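Local coordinates for uncharacterized protein (Bacteroides cellulosilyticus, PDB 5JVK), which probably hydrolyses O-glycosidic bonds as a family 39 glycoside hydrolase of a gut bacterium, built around a parallel eight-stranded barrel, at residues A[447-450]-A[451-455]; A[202-205]-A[206-210]; A[409-412]-A[413-417]. All coordinates share one frame; numbering follows the deposited sequence.

Contact 1: residues A[447-450]-A[451-455]; sequences TTKA and EGTTI
The E451 carboxylate lies with one face over the K449 side chain, its plane passing above K449 CB, while E451 OE2 comes to 3.2 Å from K449 CE; a water reaches the other oxygen, OE1, through a weak bond. Both residues belong to a type I beta turn, K449 to G452, which carries the chain from strand 439-447 to strand 453-458. The turn is closed by G452 N, which donates to K449 O at 3.1 Å and an angle of 141°, from well above the carbonyl plane. The same water accepts from A450 N at 2.7 Å, so it links the A450 amide to the E451 carboxylate, weakly on the acid side. E451 bends back at chi2 (-85°), which folds its acid over the lysine, yet K449 NZ stays 4.1 Å from OE2: the charges probably attract, but they form no salt bridge. Glycine suits position 452 because at a phi of 95° a beta carbon would press on the preceding carbonyl oxygen. Before the turn, T447 makes an ST turn, its OG1 accepting from K449 N at 3.1 Å. That hydroxyl also bonds N429, to which T453 OG1 is held weakly, so one asparagine links T447 before the turn and T453 after it. The other branch of T453, methyl CG2, packs 3.4 Å from K449 CE.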
loop_
_atom_site.group_PDB
_atom_site.type_symbol
_atom_site.label_atom_id
_atom_site.label_comp_id
_atom_site.label_asym_id
_atom_site.label_seq_id
_atom_site.Cartn_x
_atom_site.Cartn_y
_atom_site.Cartn_z
ATOM N N THR A 447 19.958 -4.573 -5.560
ATOM C CA THR A 447 20.551 -5.872 -5.267
ATOM C C THR A 447 19.785 -6.529 -4.126
ATOM O O THR A 447 19.292 -5.846 -3.226
ATOM C CB THR A 447 22.060 -5.772 -4.927
ATOM O OG1 THR A 447 22.587 -7.084 -4.685
ATOM C CG2 THR A 447 22.335 -4.888 -3.707
ATOM N N THR A 448 19.682 -7.857 -4.179
ATOM C CA THR A 448 19.135 -8.645 -3.077
ATOM C C THR A 448 20.151 -8.844 -1.938
ATOM O O THR A 448 19.771 -9.225 -0.833
ATOM C CB THR A 448 18.638 -10.019 -3.567
ATOM O OG1 THR A 448 19.705 -10.724 -4.216
ATOM C CG2 THR A 448 17.485 -9.844 -4.544
ATOM N N LYS A 449 21.434 -8.591 -2.204
ATOM C CA LYS A 449 22.480 -8.765 -1.191
ATOM C C LYS A 449 22.424 -7.660 -0.135
ATOM O O LYS A 449 22.492 -6.475 -0.468
ATOM C CB LYS A 449 23.864 -8.820 -1.848
ATOM C CG LYS A 449 24.069 -10.076 -2.681
ATOM C CD LYS A 449 25.293 -10.003 -3.580
ATOM C CE LYS A 449 26.592 -10.009 -2.791
ATOM N NZ LYS A 449 27.742 -10.431 -3.641
ATOM N N ALA A 450 22.300 -8.069 1.130
ATOM C CA ALA A 450 22.153 -7.151 2.268
ATOM C C ALA A 450 23.285 -6.129 2.365
ATOM O O ALA A 450 23.046 -4.937 2.569
ATOM C CB ALA A 450 22.064 -7.944 3.563
ATOM N N GLU A 451 24.513 -6.618 2.219
ATOM C CA GLU A 451 25.719 -5.783 2.279
ATOM C C GLU A 451 25.898 -4.812 1.102
ATOM O O GLU A 451 26.654 -3.851 1.219
ATOM C CB GLU A 451 26.979 -6.661 2.432
ATOM C CG GLU A 451 27.381 -7.504 1.211
ATOM C CD GLU A 451 26.677 -8.854 1.107
ATOM O OE1 GLU A 451 25.610 -9.045 1.733
ATOM O OE2 GLU A 451 27.188 -9.732 0.377
ATOM N N GLY A 452 25.235 -5.079 -0.026
ATOM C CA GLY A 452 25.334 -4.241 -1.228
ATOM C C GLY A 452 26.378 -4.761 -2.202
ATOM O O GLY A 452 27.247 -5.544 -1.820
ATOM N N THR A 453 26.271 -4.344 -3.465
ATOM C CA THR A 453 27.292 -4.621 -4.488
ATOM C C THR A 453 27.421 -3.461 -5.463
ATOM O O THR A 453 26.548 -2.593 -5.537
ATOM C CB THR A 453 26.980 -5.879 -5.337
ATOM O OG1 THR A 453 25.658 -5.787 -5.887
ATOM C CG2 THR A 453 27.096 -7.133 -4.519
ATOM N N THR A 454 28.519 -3.476 -6.211
ATOM C CA THR A 454 28.749 -2.553 -7.309
ATOM C C THR A 454 28.636 -3.319 -8.626
ATOM O O THR A 454 29.153 -4.432 -8.740
ATOM C CB THR A 454 30.140 -1.909 -7.194
ATOM O OG1 THR A 454 30.235 -1.205 -5.946
ATOM C CG2 THR A 454 30.398 -0.942 -8.349
ATOM N N ILE A 455 27.944 -2.733 -9.602
ATOM C CA ILE A 455 27.892 -3.275 -10.965
ATOM C C ILE A 455 28.161 -2.188 -12.001
ATOM O O ILE A 455 28.054 -0.994 -11.716
ATOM C CB ILE A 455 26.546 -3.975 -11.286
ATOM C CG1 ILE A 455 25.357 -3.011 -11.166
ATOM C CG2 ILE A 455 26.336 -5.179 -10.379
ATOM C CD1 ILE A 455 24.154 -3.454 -11.966
HETATM O O HOH W 1 22.564 -10.709 1.803
#

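Contact 2: residues A[202-205]-A[206-210]; sequences NALA and YAVKE
L204 and V208 meet one turn apart on the buried side of helix 194-211, and their contact is the main apolar one between 202-205 and 206-210. L204 CD1 lies 4.0 Å from V208 CG2, the two side chains slanting across each other. With CG of L204 opposite the backbone N (chi1 177°), the chi2 rotation leans only CD1 toward V208, while CD2 points back; the methyl CG2 of V208 meets CD1 and also sits close over L204 O. Branched aliphatic residues suit this side, since L204 and V208 both face W218 of strand 217-220.

The polar contacts are those of the backbone, each amide reaching the carbonyl four residues earlier. V208 N donates to L204 O at 2.9 Å, and K209 N to A205 O at 3.1 Å. Y206 N meets N202 O at 3.1 Å, whereas the bond from A207 N to A203 O, 3.3 Å, is weak.

Alanines fit where bulky neighbours come close: A207 beside W218, next to L204 and V208, and A203 against W139. Y206, its CG opposite the backbone N (chi1 163°), points its ring away from 202-205 to meet the ring of Y149, their planes about 20° apart, though A203 O still lies at the edge of the Y206 ring and 3.5 Å from Y206 CB. K209 lets its long chain run outward to solvent.

Such an amphipathic helix, apolar toward the strands and polar outside, is typical of the outer helical layer of a (beta/alpha)8 barrel, here following strand 168-174 and leading into strand 217-220.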
loop_
_atom_site.group_PDB
_atom_site.type_symbol
_atom_site.label_atom_id
_atom_site.label_comp_id
_atom_site.label_asym_id
_atom_site.label_seq_id
_atom_site.Cartn_x
_atom_site.Cartn_y
_atom_site.Cartn_z
ATOM N N ASN A 202 -28.639 -9.536 0.893
ATOM C CA ASN A 202 -29.474 -8.331 0.906
ATOM C C ASN A 202 -28.851 -7.182 1.705
ATOM O O ASN A 202 -29.126 -6.016 1.413
ATOM C CB ASN A 202 -30.879 -8.643 1.439
ATOM C CG ASN A 202 -31.660 -9.581 0.529
ATOM O OD1 ASN A 202 -31.574 -9.495 -0.698
ATOM N ND2 ASN A 202 -32.442 -10.474 1.126
ATOM N N ALA A 203 -28.026 -7.506 2.703
ATOM C CA ALA A 203 -27.301 -6.489 3.479
ATOM C C ALA A 203 -26.227 -5.792 2.645
ATOM O O ALA A 203 -26.100 -4.566 2.692
ATOM C CB ALA A 203 -26.677 -7.107 4.720
ATOM N N LEU A 204 -25.453 -6.578 1.896
ATOM C CA LEU A 204 -24.449 -6.036 0.976
ATOM C C LEU A 204 -25.111 -5.295 -0.183
ATOM O O LEU A 204 -24.655 -4.217 -0.569
ATOM C CB LEU A 204 -23.537 -7.147 0.434
ATOM C CG LEU A 204 -22.462 -6.762 -0.595
ATOM C CD1 LEU A 204 -21.564 -5.650 -0.072
ATOM C CD2 LEU A 204 -21.637 -7.980 -0.978
ATOM N N ALA A 205 -26.175 -5.883 -0.733
ATOM C CA ALA A 205 -26.941 -5.269 -1.825
ATOM C C ALA A 205 -27.487 -3.889 -1.456
ATOM O O ALA A 205 -27.529 -2.997 -2.304
ATOM C CB ALA A 205 -28.071 -6.186 -2.260
ATOM N N TYR A 206 -27.899 -3.722 -0.197
ATOM C CA TYR A 206 -28.283 -2.407 0.335
ATOM C C TYR A 206 -27.115 -1.424 0.289
ATOM O O TYR A 206 -27.274 -0.287 -0.169
ATOM C CB TYR A 206 -28.807 -2.511 1.776
ATOM C CG TYR A 206 -28.824 -1.184 2.506
ATOM C CD1 TYR A 206 -27.824 -0.855 3.424
ATOM C CD2 TYR A 206 -29.819 -0.240 2.249
ATOM C CE1 TYR A 206 -27.829 0.367 4.083
ATOM C CE2 TYR A 206 -29.832 0.985 2.903
ATOM C CZ TYR A 206 -28.837 1.283 3.820
ATOM O OH TYR A 206 -28.845 2.495 4.470
ATOM N N ALA A 207 -25.959 -1.868 0.784
ATOM C CA ALA A 207 -24.745 -1.042 0.813
ATOM C C ALA A 207 -24.279 -0.627 -0.584
ATOM O O ALA A 207 -23.848 0.510 -0.782
ATOM C CB ALA A 207 -23.625 -1.767 1.547
ATOM N N VAL A 208 -24.383 -1.550 -1.538
ATOM C CA VAL A 208 -23.990 -1.300 -2.930
ATOM C C VAL A 208 -24.931 -0.289 -3.602
ATOM O O VAL A 208 -24.467 0.613 -4.303
ATOM C CB VAL A 208 -23.921 -2.624 -3.732
ATOM C CG1 VAL A 208 -23.712 -2.371 -5.220
ATOM C CG2 VAL A 208 -22.806 -3.515 -3.187
ATOM N N LYS A 209 -26.238 -0.452 -3.382
ATOM C CA LYS A 209 -27.259 0.496 -3.859
ATOM C C LYS A 209 -26.982 1.920 -3.374
ATOM O O LYS A 209 -26.993 2.867 -4.162
ATOM C CB LYS A 209 -28.657 0.085 -3.366
ATOM C CG LYS A 209 -29.812 0.686 -4.156
ATOM C CD LYS A 209 -31.116 0.591 -3.374
ATOM C CE LYS A 209 -32.270 1.261 -4.104
ATOM N NZ LYS A 209 -32.749 0.461 -5.265
ATOM N N GLU A 210 -26.737 2.041 -2.070
ATOM C CA GLU A 210 -26.554 3.326 -1.396
ATOM C C GLU A 210 -25.364 4.096 -1.956
ATOM O O GLU A 210 -25.483 5.275 -2.294
ATOM C CB GLU A 210 -26.368 3.096 0.112
ATOM C CG GLU A 210 -26.300 4.353 0.978
ATOM C CD GLU A 210 -27.593 5.151 1.024
ATOM O OE1 GLU A 210 -28.661 4.621 0.637
ATOM O OE2 GLU A 210 -27.536 6.320 1.463
#

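Contact 3: residues A[409-412]-A[413-417]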
loop_
_atom_site.group_PDB
_atom_site.type_symbol
_atom_site.label_atom_id
_atom_site.label_comp_id
_atom_site.label_asym_id
_atom_site.label_seq_id
_atom_site.Cartn_x
_atom_site.Cartn_y
_atom_site.Cartn_z
ATOM N N ALA A 409 6.185 7.138 -1.772
ATOM C CA ALA A 409 6.023 8.383 -2.529
ATOM C C ALA A 409 6.977 8.448 -3.720
ATOM O O ALA A 409 6.575 8.833 -4.825
ATOM C CB ALA A 409 6.228 9.588 -1.623
ATOM N N VAL A 410 8.229 8.055 -3.494
ATOM C CA VAL A 410 9.252 8.107 -4.538
ATOM C C VAL A 410 8.969 7.066 -5.629
ATOM O O VAL A 410 8.991 7.406 -6.816
ATOM C CB VAL A 410 10.678 7.944 -3.956
ATOM C CG1 VAL A 410 11.721 7.843 -5.065
ATOM C CG2 VAL A 410 11.009 9.107 -3.027
ATOM N N VAL A 411 8.686 5.821 -5.238
ATOM C CA VAL A 411 8.407 4.760 -6.220
ATOM C C VAL A 411 7.126 5.037 -7.027
ATOM O O VAL A 411 7.055 4.697 -8.207
ATOM C CB VAL A 411 8.391 3.341 -5.583
ATOM C CG1 VAL A 411 7.118 3.081 -4.787
ATOM C CG2 VAL A 411 8.585 2.272 -6.652
ATOM N N ALA A 412 6.134 5.658 -6.387
ATOM C CA ALA A 412 4.925 6.118 -7.072
ATOM C C ALA A 412 5.228 7.192 -8.118
ATOM O O ALA A 412 4.695 7.139 -9.228
ATOM C CB ALA A 412 3.917 6.652 -6.067
ATOM N N SER A 413 6.079 8.157 -7.758
ATOM C CA SER A 413 6.441 9.267 -8.656
ATOM C C SER A 413 7.207 8.832 -9.912
ATOM O O SER A 413 7.128 9.496 -10.946
ATOM C CB SER A 413 7.262 10.326 -7.908
ATOM O OG SER A 413 8.595 9.896 -7.705
ATOM N N LEU A 414 7.947 7.730 -9.808
ATOM C CA LEU A 414 8.715 7.186 -10.932
ATOM C C LEU A 414 7.912 6.208 -11.783
ATOM O O LEU A 414 7.928 6.317 -13.005
ATOM C CB LEU A 414 9.997 6.524 -10.421
ATOM C CG LEU A 414 11.093 7.556 -10.108
ATOM C CD1 LEU A 414 11.778 7.307 -8.771
ATOM C CD2 LEU A 414 12.096 7.608 -11.249
ATOM N N LEU A 415 7.231 5.258 -11.138
ATOM C CA LEU A 415 6.400 4.255 -11.836
ATOM C C LEU A 415 5.301 4.878 -12.686
ATOM O O LEU A 415 5.135 4.518 -13.850
ATOM C CB LEU A 415 5.735 3.282 -10.846
ATOM C CG LEU A 415 6.512 2.035 -10.418
ATOM C CD1 LEU A 415 5.835 1.372 -9.227
ATOM C CD2 LEU A 415 6.640 1.052 -11.575
ATOM N N LYS A 416 4.553 5.801 -12.082
ATOM C CA LYS A 416 3.370 6.397 -12.699
ATOM C C LYS A 416 2.466 5.281 -13.265
ATOM O O LYS A 416 2.091 4.375 -12.523
ATOM C CB LYS A 416 3.775 7.436 -13.758
ATOM C CG LYS A 416 4.644 8.583 -13.268
ATOM C CD LYS A 416 4.852 9.583 -14.399
ATOM C CE LYS A 416 5.656 10.798 -13.973
ATOM N NZ LYS A 416 7.115 10.515 -13.945
ATOM N N ASN A 417 2.142 5.325 -14.559
ATOM C CA ASN A 417 1.438 4.241 -15.227
ATOM C C ASN A 417 2.242 3.714 -16.411
ATOM O O ASN A 417 1.674 3.252 -17.404
ATOM C CB ASN A 417 0.062 4.740 -15.649
ATOM C CG ASN A 417 -0.851 4.937 -14.466
ATOM O OD1 ASN A 417 -1.170 6.059 -14.076
ATOM N ND2 ASN A 417 -1.251 3.833 -13.866
#
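From A409 to L415 the backbone is helical, and four bonds from residue i+4 to residue i join 409-412 to 413-417: S413 N to A409 O, L414 N to V410 O, L415 N to V411 O and K416 N to A412 O. The third is the shortest, 3.0 Å at an angle of 164°. K416 then leaves helical geometry with a positive phi of 49°, which ends helix 403-415.

V410 O takes two donors. S413 folds its hydroxyl back, OG lying between backbone N and carbonyl carbon (chi1 76°), and donates to V410 O at 2.7 Å; the same oxygen accepts from L414 N at 3.2 Å. Serine suits this place because its short hydroxyl arm can return to the backbone one turn back. Beside it V410 and L414 run alongside each other in the same direction, with V410 CG1 3.7 Å from L414 CD1. V411 and L415 repeat the pairing one residue on, V411 CG2 lying 3.9 Å from L415 CD1. The K416 chain runs out extended and bends only at its last torsion, which brings NZ to S413 O at 3.2 Å, nearly straight on the carbonyl; a cation at the C-terminal end of a helix would probably be favoured by the helix dipole.

The two aliphatic pairs serve different neighbours: V410 and L414 pack on Y495 of strand 494-498, whereas V411 and L415 press on L362 of helix 350-366, whose R365 also bonds K416 O as the chain leaves the helix.

In the fold
In chain order the contacts run 2, 3, 1, and none touches another. Contact 2 belongs to the outer helices of the barrel, and contact 1 lies on the opposite side of the chain's centre, their centres about 51 Å apart. Contact 3 stands between these extremes, about 35 Å from contact 2 and about 23 Å from contact 1, centre to centre. Its helix packs on strand 494-498, which pairs with strand 439-447, leading into contact 1, so the two are linked through the antiparallel sheet that follows the barrel. In barrels of this kind the catalytic cleft normally opens at the carboxyl ends of the strands; none of these contacts is known to form it.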